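Local coordinates for protein putative Nitroreductase (Anabaena variabilis ATCC 29413, PDB 3EO7) that binds flavin mononucleotide and is probably an oxidoreductase of the nitroreductase family, built from two nitroreductase-like regions in a single chain, at residues Q11-R16 against A181-C186; L345-L350 against Q390-G395; L120-L125 against Y138-V143. One frame throughout, in Å; residues are numbered along the deposited sequence.

In the fold
The three contacts are spread widely over one chain with two nitroreductase-family regions. Contact 1 ties the N-terminal helix 9-16 to the start of helix 181-202, with the side chain of R183 about 8 Å from the FMN. Contact 3, at the open end of the hairpin 124-129/134-139, is nested in the loop that contact 1 closes; their centres are about 35 Å apart. Contact 2 follows later, where helix 347-358 meets the loop between strands 381-390 and 395-400. Contacts 2 and 3 sit on opposite sides of the chain's centre, about 52 Å between centres. Contact 1 thus probably belongs to the flavin's surroundings, whereas contacts 2 and 3 are peripheral packing, one in each family region.

Contact 1 of 3, residues Q11-R16 against A181-C186; sequences QHYHER and AYRRIC
R183 lays its guanidinium flat over the imidazole of H14, the planes only 11° apart and the group centres 3.9 Å from each other. Its NH2 sits above one ring face, offset toward the rim, and the nearest ring atom is H14 CE1, 3.3 Å from R183 NH2. The same nitrogen turns an in-plane N-H to the backbone, with R183 NH2 3.0 Å from H14 O, so one arginine grips both the ring and the carbonyl of a single residue. A chain extended from CG to NE carries the guanidinium across the gap between the helices.

Beside it Y13 reaches over with its hydroxyl. CG lies anti to the backbone N (chi1 173°), and the hydroxyl lands on the first turn of helix 181-202, with Y13 OH 3.2 Å from Y182 CB and a weak hydrogen bond from R183 N to Y13 OH at 3.4 Å. R183 CG meets the edge of the tyrosine ring near its plane, while the ring of Y182 leads off elsewhere, its OH bonded to H275.

Helices 9-16 and 181-202 thus pack through long side chains, their local axes 11.0 Å apart and crossing at 103°. The contact seats helix 9-16 on the start of helix 181-202, in the first nitroreductase-family region, and the side chain of R183 is about 7 Å from that of FMN-binding G482.

A second shell fixes these groups. T17 OG1, itself bonded to Y13 O, bonds R183 NE, and D486 forms a salt bridge with R183 NH1. Y453 OH bonds H14 ND1, which would hold the imidazole's rotation under the guanidinium, and Y13 OH is bonded to D179 O.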
loop_
_atom_site.group_PDB
_atom_site.type_symbol
_atom_site.label_atom_id
_atom_site.label_comp_id
_atom_site.label_asym_id
_atom_site.label_seq_id
_atom_site.Cartn_x
_atom_site.Cartn_y
_atom_site.Cartn_z
ATOM N N GLN A 11 -5.143 -7.789 17.837
ATOM C CA GLN A 11 -3.947 -8.266 18.551
ATOM C C GLN A 11 -3.803 -9.785 18.450
ATOM O O GLN A 11 -2.705 -10.301 18.190
ATOM C CB GLN A 11 -3.972 -7.824 20.007
ATOM C CG GLN A 11 -3.865 -6.320 20.175
ATOM C CD GLN A 11 -4.091 -5.919 21.596
ATOM O OE1 GLN A 11 -5.207 -6.000 22.124
ATOM N NE2 GLN A 11 -3.027 -5.482 22.241
ATOM N N HIS A 12 -4.917 -10.502 18.572
ATOM C CA HIS A 12 -4.925 -11.965 18.476
ATOM C C HIS A 12 -4.516 -12.394 17.062
ATOM O O HIS A 12 -3.674 -13.289 16.891
ATOM C CB HIS A 12 -6.323 -12.484 18.840
ATOM C CG HIS A 12 -6.471 -13.974 18.794
ATOM N ND1 HIS A 12 -5.831 -14.805 19.696
ATOM C CD2 HIS A 12 -7.239 -14.775 18.014
ATOM C CE1 HIS A 12 -6.168 -16.059 19.437
ATOM N NE2 HIS A 12 -7.034 -16.065 18.442
ATOM N N TYR A 13 -5.144 -11.775 16.073
ATOM C CA TYR A 13 -4.817 -12.002 14.660
ATOM C C TYR A 13 -3.290 -11.810 14.455
ATOM O O TYR A 13 -2.597 -12.645 13.870
ATOM C CB TYR A 13 -5.636 -11.062 13.707
ATOM C CG TYR A 13 -5.112 -11.239 12.308
ATOM C CD1 TYR A 13 -5.575 -12.257 11.498
ATOM C CD2 TYR A 13 -4.065 -10.480 11.858
ATOM C CE1 TYR A 13 -5.007 -12.518 10.265
ATOM C CE2 TYR A 13 -3.466 -10.724 10.618
ATOM C CZ TYR A 13 -3.937 -11.747 9.816
ATOM O OH TYR A 13 -3.305 -12.001 8.595
ATOM N N HIS A 14 -2.775 -10.696 14.941
ATOM C CA HIS A 14 -1.355 -10.400 14.770
ATOM C C HIS A 14 -0.481 -11.487 15.393
ATOM O O HIS A 14 0.408 -12.026 14.758
ATOM C CB HIS A 14 -1.000 -9.053 15.361
ATOM C CG HIS A 14 0.320 -8.550 14.876
ATOM N ND1 HIS A 14 0.512 -8.158 13.572
ATOM C CD2 HIS A 14 1.516 -8.433 15.497
ATOM C CE1 HIS A 14 1.774 -7.789 13.422
ATOM N NE2 HIS A 14 2.402 -7.938 14.573
ATOM N N GLU A 15 -0.792 -11.845 16.630
ATOM C CA GLU A 15 -0.038 -12.859 17.339
ATOM C C GLU A 15 -0.059 -14.190 16.579
ATOM O O GLU A 15 0.981 -14.845 16.397
ATOM C CB GLU A 15 -0.621 -13.034 18.745
ATOM C CG GLU A 15 0.190 -13.998 19.613
ATOM C CD GLU A 15 1.646 -13.518 19.877
ATOM O OE1 GLU A 15 1.892 -12.298 19.829
ATOM O OE2 GLU A 15 2.533 -14.368 20.139
ATOM N N ARG A 16 -1.236 -14.586 16.123
ATOM C CA ARG A 16 -1.394 -15.836 15.378
ATOM C C ARG A 16 -0.725 -15.919 14.011
ATOM O O ARG A 16 -0.541 -17.028 13.465
ATOM C CB ARG A 16 -2.889 -16.190 15.267
ATOM C CG ARG A 16 -3.320 -16.676 16.648
ATOM C CD ARG A 16 -4.528 -17.365 16.735
ATOM N NE ARG A 16 -4.741 -18.437 15.759
ATOM C CZ ARG A 16 -5.975 -18.850 15.515
ATOM N NH1 ARG A 16 -6.964 -18.303 16.194
ATOM N NH2 ARG A 16 -6.234 -19.768 14.606
ATOM N N ALA A 181 -2.243 -14.173 5.138
ATOM C CA ALA A 181 -2.568 -13.407 3.949
ATOM C C ALA A 181 -3.175 -12.034 4.244
ATOM O O ALA A 181 -3.008 -11.147 3.424
ATOM C CB ALA A 181 -3.506 -14.178 2.990
ATOM N N TYR A 182 -3.905 -11.859 5.345
ATOM C CA TYR A 182 -4.519 -10.556 5.593
ATOM C C TYR A 182 -3.484 -9.435 5.705
ATOM O O TYR A 182 -3.712 -8.349 5.156
ATOM C CB TYR A 182 -5.455 -10.564 6.793
ATOM C CG TYR A 182 -6.542 -9.530 6.708
ATOM C CD1 TYR A 182 -7.584 -9.662 5.773
ATOM C CD2 TYR A 182 -6.581 -8.425 7.563
ATOM C CE1 TYR A 182 -8.604 -8.723 5.700
ATOM C CE2 TYR A 182 -7.635 -7.502 7.497
ATOM C CZ TYR A 182 -8.629 -7.654 6.583
ATOM O OH TYR A 182 -9.649 -6.736 6.547
ATOM N N ARG A 183 -2.327 -9.697 6.344
ATOM C CA ARG A 183 -1.258 -8.704 6.393
ATOM C C ARG A 183 -0.802 -8.370 4.974
ATOM O O ARG A 183 -0.733 -7.202 4.592
ATOM C CB ARG A 183 -0.037 -9.244 7.152
ATOM C CG ARG A 183 -0.285 -9.561 8.603
ATOM C CD ARG A 183 0.970 -10.222 9.106
ATOM N NE ARG A 183 1.026 -10.612 10.503
ATOM C CZ ARG A 183 2.106 -10.437 11.272
ATOM N NH1 ARG A 183 3.158 -9.755 10.827
ATOM N NH2 ARG A 183 2.120 -10.899 12.511
ATOM N N ARG A 184 -0.508 -9.415 4.195
ATOM C CA ARG A 184 0.018 -9.238 2.840
ATOM C C ARG A 184 -0.983 -8.520 1.921
ATOM O O ARG A 184 -0.599 -7.650 1.133
ATOM C CB ARG A 184 0.448 -10.580 2.202
ATOM C CG ARG A 184 1.345 -11.449 3.072
ATOM C CD ARG A 184 2.663 -10.810 3.453
ATOM N NE ARG A 184 3.522 -11.861 3.995
ATOM C CZ ARG A 184 3.466 -12.335 5.235
ATOM N NH1 ARG A 184 2.722 -11.772 6.174
ATOM N NH2 ARG A 184 4.231 -13.365 5.560
ATOM N N ILE A 185 -2.256 -8.875 2.020
ATOM C CA ILE A 185 -3.292 -8.242 1.230
ATOM C C ILE A 185 -3.325 -6.741 1.483
ATOM O O ILE A 185 -3.406 -5.932 0.556
ATOM C CB ILE A 185 -4.670 -8.844 1.599
ATOM C CG1 ILE A 185 -4.827 -10.234 0.971
ATOM C CG2 ILE A 185 -5.840 -7.940 1.112
ATOM C CD1 ILE A 185 -5.997 -11.059 1.543
ATOM N N CYS A 186 -3.281 -6.352 2.754
ATOM C CA CYS A 186 -3.350 -4.926 3.083
ATOM C C CYS A 186 -2.094 -4.175 2.640
ATOM O O CYS A 186 -2.192 -3.053 2.152
ATOM C CB CYS A 186 -3.645 -4.744 4.550
ATOM S SG CYS A 186 -5.364 -5.293 4.988
#

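Contact 2 of 3, residues L345-L350 against Q390-G395; sequences LTFDEL and QGLEAG. With ACT (acetate ion), chain O.
T346 and Q390 lie side by side, their side chains pointing the same way. Q390 CG packs on T346 CA, and in the conformer described, one of two modelled for the glutamine, the threonine methyl rests against the amide end, T346 CG2 to Q390 NE2 3.7 Å. A chi1 of 66° sets Q390 CG between its own backbone N and carbonyl carbon, and the extended remainder runs alongside the threonine. Q390 NE2 donates to a water that also accepts from F347 N, which lies 3.0 Å from the water oxygen, so solvent may link the glutamine to the first turn of helix 347-358.

Deeper in, L392 meets the helix with one branch. Its CD2 approaches the F347 ring obliquely, 4.0 Å from F347 CE1, and touches L350 CD2 at 3.9 Å, the two leucines crossing at about a right angle. The other branch, L392 CD1, faces the methyl of an acetate ion, probably from the crystallisation liquor.

Q390 N donates to L345 O over 2.8 Å, where the short, weakly bonded strand 345-346 passes the end of strand 381-390. T346 then caps the helix: its OG1 accepts from E349 N at 3.0 Å, and T346 N donates to E349 OE1, completing a capping box. Replacing T346 by an alanine is likely to leave E349 N without its side-chain acceptor and a gap beside the glutamine.

Polar ties thus hold the strand-to-helix junction, while leucine and phenylalanine contacts seat the helix against the loop; E349 OE1, also paired with R509, carries the cap toward the C-terminus.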
loop_
_atom_site.group_PDB
_atom_site.type_symbol
_atom_site.label_atom_id
_atom_site.label_comp_id
_atom_site.label_asym_id
_atom_site.label_seq_id
_atom_site.Cartn_x
_atom_site.Cartn_y
_atom_site.Cartn_z
ATOM N N LEU A 345 25.084 2.251 -0.210
ATOM C CA LEU A 345 24.389 3.449 -0.649
ATOM C C LEU A 345 25.208 4.623 -0.130
ATOM O O LEU A 345 25.951 4.482 0.851
ATOM C CB LEU A 345 22.979 3.570 -0.053
ATOM C CG LEU A 345 21.800 3.129 -0.909
ATOM C CD1 LEU A 345 22.024 1.805 -1.582
ATOM C CD2 LEU A 345 20.519 3.191 -0.055
ATOM N N THR A 346 25.075 5.775 -0.770
ATOM C CA THR A 346 25.631 6.985 -0.208
ATOM C C THR A 346 24.605 7.538 0.782
ATOM O O THR A 346 23.416 7.244 0.712
ATOM C CB THR A 346 25.931 8.061 -1.252
ATOM O OG1 THR A 346 24.715 8.528 -1.848
ATOM C CG2 THR A 346 26.905 7.548 -2.322
ATOM N N PHE A 347 25.050 8.371 1.713
ATOM C CA PHE A 347 24.098 8.946 2.655
ATOM C C PHE A 347 23.120 9.854 1.890
ATOM O O PHE A 347 21.922 9.854 2.190
ATOM C CB PHE A 347 24.822 9.670 3.780
ATOM C CG PHE A 347 23.930 10.197 4.858
ATOM C CD1 PHE A 347 22.862 9.466 5.350
ATOM C CD2 PHE A 347 24.183 11.440 5.416
ATOM C CE1 PHE A 347 22.061 9.967 6.351
ATOM C CE2 PHE A 347 23.371 11.934 6.437
ATOM C CZ PHE A 347 22.324 11.182 6.900
ATOM N N ASP A 348 23.615 10.577 0.890
ATOM C CA ASP A 348 22.705 11.379 0.048
ATOM C C ASP A 348 21.595 10.538 -0.606
ATOM O O ASP A 348 20.451 10.997 -0.737
ATOM C CB ASP A 348 23.465 12.158 -1.023
ATOM C CG ASP A 348 24.127 13.424 -0.479
ATOM O OD1 ASP A 348 23.869 13.829 0.679
ATOM O OD2 ASP A 348 24.914 14.018 -1.247
ATOM N N GLU A 349 21.930 9.322 -1.039
ATOM C CA GLU A 349 20.930 8.439 -1.630
ATOM C C GLU A 349 19.869 8.086 -0.591
ATOM O O GLU A 349 18.674 8.133 -0.858
ATOM C CB GLU A 349 21.580 7.177 -2.202
ATOM C CG GLU A 349 22.222 7.404 -3.573
ATOM C CD GLU A 349 23.134 6.276 -4.056
ATOM O OE1 GLU A 349 23.624 5.486 -3.207
ATOM O OE2 GLU A 349 23.408 6.240 -5.298
ATOM N N LEU A 350 20.303 7.684 0.603
ATOM C CA LEU A 350 19.359 7.345 1.663
ATOM C C LEU A 350 18.493 8.558 1.987
ATOM O O LEU A 350 17.295 8.428 2.110
ATOM C CB LEU A 350 20.085 6.868 2.935
ATOM C CG LEU A 350 19.161 6.504 4.108
ATOM C CD1 LEU A 350 18.211 5.349 3.718
ATOM C CD2 LEU A 350 20.010 6.179 5.343
ATOM N N GLN A 390 27.515 4.835 3.160
ATOM C CA GLN A 390 28.751 5.563 3.420
ATOM C C GLN A 390 28.432 6.840 4.172
ATOM O O GLN A 390 27.436 7.511 3.925
ATOM C CB GLN A 390 29.603 5.832 2.184
ATOM C CG GLN A 390 29.008 6.737 1.178
ATOM C CD GLN A 390 30.077 7.480 0.386
ATOM O OE1 GLN A 390 31.222 7.026 0.274
ATOM N NE2 GLN A 390 29.704 8.623 -0.159
ATOM N N GLY A 391 29.276 7.117 5.148
ATOM C CA GLY A 391 29.122 8.261 6.013
ATOM C C GLY A 391 28.193 8.062 7.180
ATOM O O GLY A 391 27.971 9.005 7.959
ATOM N N LEU A 392 27.632 6.863 7.324
ATOM C CA LEU A 392 26.767 6.574 8.441
ATOM C C LEU A 392 27.289 5.310 9.132
ATOM O O LEU A 392 27.553 4.293 8.473
ATOM C CB LEU A 392 25.328 6.368 7.934
ATOM C CG LEU A 392 24.125 6.564 8.815
ATOM C CD1 LEU A 392 24.179 7.951 9.469
ATOM C CD2 LEU A 392 22.857 6.386 7.975
ATOM N N GLU A 393 27.476 5.371 10.452
ATOM C CA GLU A 393 27.866 4.186 11.195
ATOM C C GLU A 393 26.799 3.077 11.050
ATOM O O GLU A 393 25.595 3.344 11.117
ATOM C CB GLU A 393 28.036 4.516 12.675
ATOM C CG GLU A 393 29.225 5.391 12.959
ATOM C CD GLU A 393 29.382 5.706 14.418
ATOM O OE1 GLU A 393 28.487 5.351 15.217
ATOM O OE2 GLU A 393 30.404 6.323 14.777
ATOM N N ALA A 394 27.252 1.828 10.949
ATOM C CA ALA A 394 26.329 0.706 10.907
ATOM C C ALA A 394 25.677 0.562 12.277
ATOM O O ALA A 394 26.347 0.634 13.325
ATOM C CB ALA A 394 27.063 -0.595 10.520
ATOM N N GLY A 395 24.361 0.406 12.252
ATOM C CA GLY A 395 23.579 0.226 13.469
ATOM C C GLY A 395 22.108 0.391 13.184
ATOM O O GLY A 395 21.649 0.207 12.066
HETATM C C ACT O . 27.462 8.784 11.484
HETATM O O ACT O . 28.389 8.210 10.871
HETATM O OXT ACT O . 27.337 10.010 11.202
HETATM C CH3 ACT O . 26.589 8.018 12.446
HETATM O O HOH W 1 27.845 9.552 1.444
#

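Contact 3 of 3, residues L120-L125 against Y138-V143; sequences LLSPGL and YWESDV
W139 O is met from two neighbouring positions of the other strand: L125 N donates to it over 2.9 Å, a fairly straight bond at 162°, and G124 CA makes a CA-H...O contact with it at 3.2 Å. The return bond, Y138 N to L125 O, is weak. Both Y138 and W139 thus face L125 in a classic beta bulge at the open end of the hairpin of strands 124-129 and 134-139, away from its turn.

The extra residue lets two aromatic side chains address one leucine differently. L125 CB sits over a face of the Y138 ring in a CH-pi contact, 3.9 Å from the centroid, because chi1 of 69° folds the ring back over the leucine. W139 instead runs alongside, with its CB 3.7 Å from L125 CD1, and its indole NE1 makes a weak bond to S141 OG. On the other branch, L125 CD2 touches V143 CG2 at 4.0 Å. The hydroxyl of Y138 is bonded to L222 O.

Beyond the bulge, P123 CB packs against S141 O and the extended E140 side chain crosses the proline. E140 OE2 receives a 2.7 Å bond from a water that is also hydrogen-bonded to S122 OG. G124 lies tight against the other strand: a CB there would clash with W139 O.

L125 gathers Y138, W139 and V143 round its side chain, while E140 and S122 meet through water; with one of the two backbone bonds weak, apolar packing is probably a substantial part of what joins the strands here.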
loop_
_atom_site.group_PDB
_atom_site.type_symbol
_atom_site.label_atom_id
_atom_site.label_comp_id
_atom_site.label_asym_id
_atom_site.label_seq_id
_atom_site.Cartn_x
_atom_site.Cartn_y
_atom_site.Cartn_z
ATOM N N LEU A 120 -19.291 11.725 -20.727
ATOM C CA LEU A 120 -18.343 10.760 -21.297
ATOM C C LEU A 120 -18.399 9.358 -20.687
ATOM O O LEU A 120 -18.122 8.377 -21.387
ATOM C CB LEU A 120 -16.913 11.280 -21.192
ATOM C CG LEU A 120 -16.531 12.394 -22.171
ATOM C CD1 LEU A 120 -15.041 12.653 -22.046
ATOM C CD2 LEU A 120 -16.875 12.022 -23.608
ATOM N N LEU A 121 -18.745 9.265 -19.395
ATOM C CA LEU A 121 -18.716 7.985 -18.663
ATOM C C LEU A 121 -20.085 7.649 -18.057
ATOM O O LEU A 121 -20.479 8.215 -17.035
ATOM C CB LEU A 121 -17.647 8.051 -17.553
ATOM C CG LEU A 121 -17.308 6.761 -16.817
ATOM C CD1 LEU A 121 -16.669 5.790 -17.747
ATOM C CD2 LEU A 121 -16.407 7.037 -15.590
ATOM N N SER A 122 -20.763 6.682 -18.672
ATOM C CA SER A 122 -22.092 6.244 -18.233
ATOM C C SER A 122 -22.056 5.893 -16.770
ATOM O O SER A 122 -21.017 5.472 -16.261
ATOM C CB SER A 122 -22.545 4.992 -18.995
ATOM O OG SER A 122 -22.632 5.257 -20.357
ATOM N N PRO A 123 -23.192 6.048 -16.082
ATOM C CA PRO A 123 -23.181 5.715 -14.663
ATOM C C PRO A 123 -23.044 4.241 -14.397
ATOM O O PRO A 123 -23.341 3.407 -15.269
ATOM C CB PRO A 123 -24.580 6.140 -14.205
ATOM C CG PRO A 123 -25.411 6.111 -15.398
ATOM C CD PRO A 123 -24.516 6.535 -16.515
ATOM N N GLY A 124 -22.615 3.916 -13.180
ATOM C CA GLY A 124 -22.583 2.545 -12.755
ATOM C C GLY A 124 -21.222 2.019 -12.378
ATOM O O GLY A 124 -20.350 2.773 -11.935
ATOM N N LEU A 125 -21.075 0.709 -12.570
ATOM C CA LEU A 125 -19.924 -0.042 -12.121
ATOM C C LEU A 125 -19.054 -0.568 -13.239
ATOM O O LEU A 125 -19.532 -1.142 -14.212
ATOM C CB LEU A 125 -20.394 -1.235 -11.270
ATOM C CG LEU A 125 -21.417 -0.885 -10.188
ATOM C CD1 LEU A 125 -21.959 -2.222 -9.565
ATOM C CD2 LEU A 125 -20.835 0.095 -9.155
ATOM N N TYR A 138 -20.099 -3.421 -16.088
ATOM C CA TYR A 138 -20.958 -4.547 -15.789
ATOM C C TYR A 138 -22.279 -4.198 -15.162
ATOM O O TYR A 138 -23.095 -5.089 -14.978
ATOM C CB TYR A 138 -20.231 -5.585 -14.960
ATOM C CG TYR A 138 -19.876 -5.219 -13.548
ATOM C CD1 TYR A 138 -18.665 -4.610 -13.256
ATOM C CD2 TYR A 138 -20.692 -5.597 -12.485
ATOM C CE1 TYR A 138 -18.311 -4.301 -11.928
ATOM C CE2 TYR A 138 -20.357 -5.287 -11.154
ATOM C CZ TYR A 138 -19.150 -4.643 -10.885
ATOM O OH TYR A 138 -18.762 -4.359 -9.582
ATOM N N TRP A 139 -22.492 -2.935 -14.815
ATOM C CA TRP A 139 -23.768 -2.529 -14.225
ATOM C C TRP A 139 -24.017 -1.089 -14.573
ATOM O O TRP A 139 -23.178 -0.242 -14.316
ATOM C CB TRP A 139 -23.765 -2.724 -12.713
ATOM C CG TRP A 139 -25.077 -2.426 -12.094
ATOM C CD1 TRP A 139 -25.407 -1.345 -11.360
ATOM C CD2 TRP A 139 -26.260 -3.209 -12.221
ATOM N NE1 TRP A 139 -26.719 -1.418 -10.981
ATOM C CE2 TRP A 139 -27.266 -2.556 -11.501
ATOM C CE3 TRP A 139 -26.554 -4.417 -12.855
ATOM C CZ2 TRP A 139 -28.561 -3.065 -11.393
ATOM C CZ3 TRP A 139 -27.838 -4.924 -12.755
ATOM C CH2 TRP A 139 -28.827 -4.245 -12.032
ATOM N N GLU A 140 -25.109 -0.831 -15.287
ATOM C CA GLU A 140 -25.456 0.544 -15.605
ATOM C C GLU A 140 -26.727 0.942 -14.863
ATOM O O GLU A 140 -27.831 0.489 -15.200
ATOM C CB GLU A 140 -25.636 0.781 -17.105
ATOM C CG GLU A 140 -25.909 2.288 -17.346
ATOM C CD GLU A 140 -25.886 2.698 -18.806
ATOM O OE1 GLU A 140 -25.455 1.894 -19.682
ATOM O OE2 GLU A 140 -26.303 3.854 -19.058
ATOM N N SER A 141 -26.559 1.749 -13.838
ATOM C CA SER A 141 -27.643 2.329 -13.071
ATOM C C SER A 141 -27.011 3.437 -12.239
ATOM O O SER A 141 -25.788 3.518 -12.128
ATOM C CB SER A 141 -28.344 1.314 -12.149
ATOM O OG SER A 141 -27.591 1.100 -10.966
ATOM N N ASP A 142 -27.811 4.322 -11.656
ATOM C CA ASP A 142 -27.204 5.382 -10.847
ATOM C C ASP A 142 -27.028 4.883 -9.427
ATOM O O ASP A 142 -27.988 4.794 -8.655
ATOM C CB ASP A 142 -27.974 6.696 -10.850
ATOM C CG ASP A 142 -27.102 7.853 -10.387
ATOM O OD1 ASP A 142 -26.022 8.045 -10.989
ATOM O OD2 ASP A 142 -27.474 8.574 -9.446
ATOM N N VAL A 143 -25.768 4.636 -9.089
ATOM C CA VAL A 143 -25.353 4.039 -7.829
ATOM C C VAL A 143 -24.687 5.055 -6.894
ATOM O O VAL A 143 -24.328 4.714 -5.762
ATOM C CB VAL A 143 -24.325 2.911 -8.076
ATOM C CG1 VAL A 143 -24.921 1.765 -8.943
ATOM C CG2 VAL A 143 -23.047 3.458 -8.709
HETATM O O HOH W 2 -25.575 5.982 -20.579
#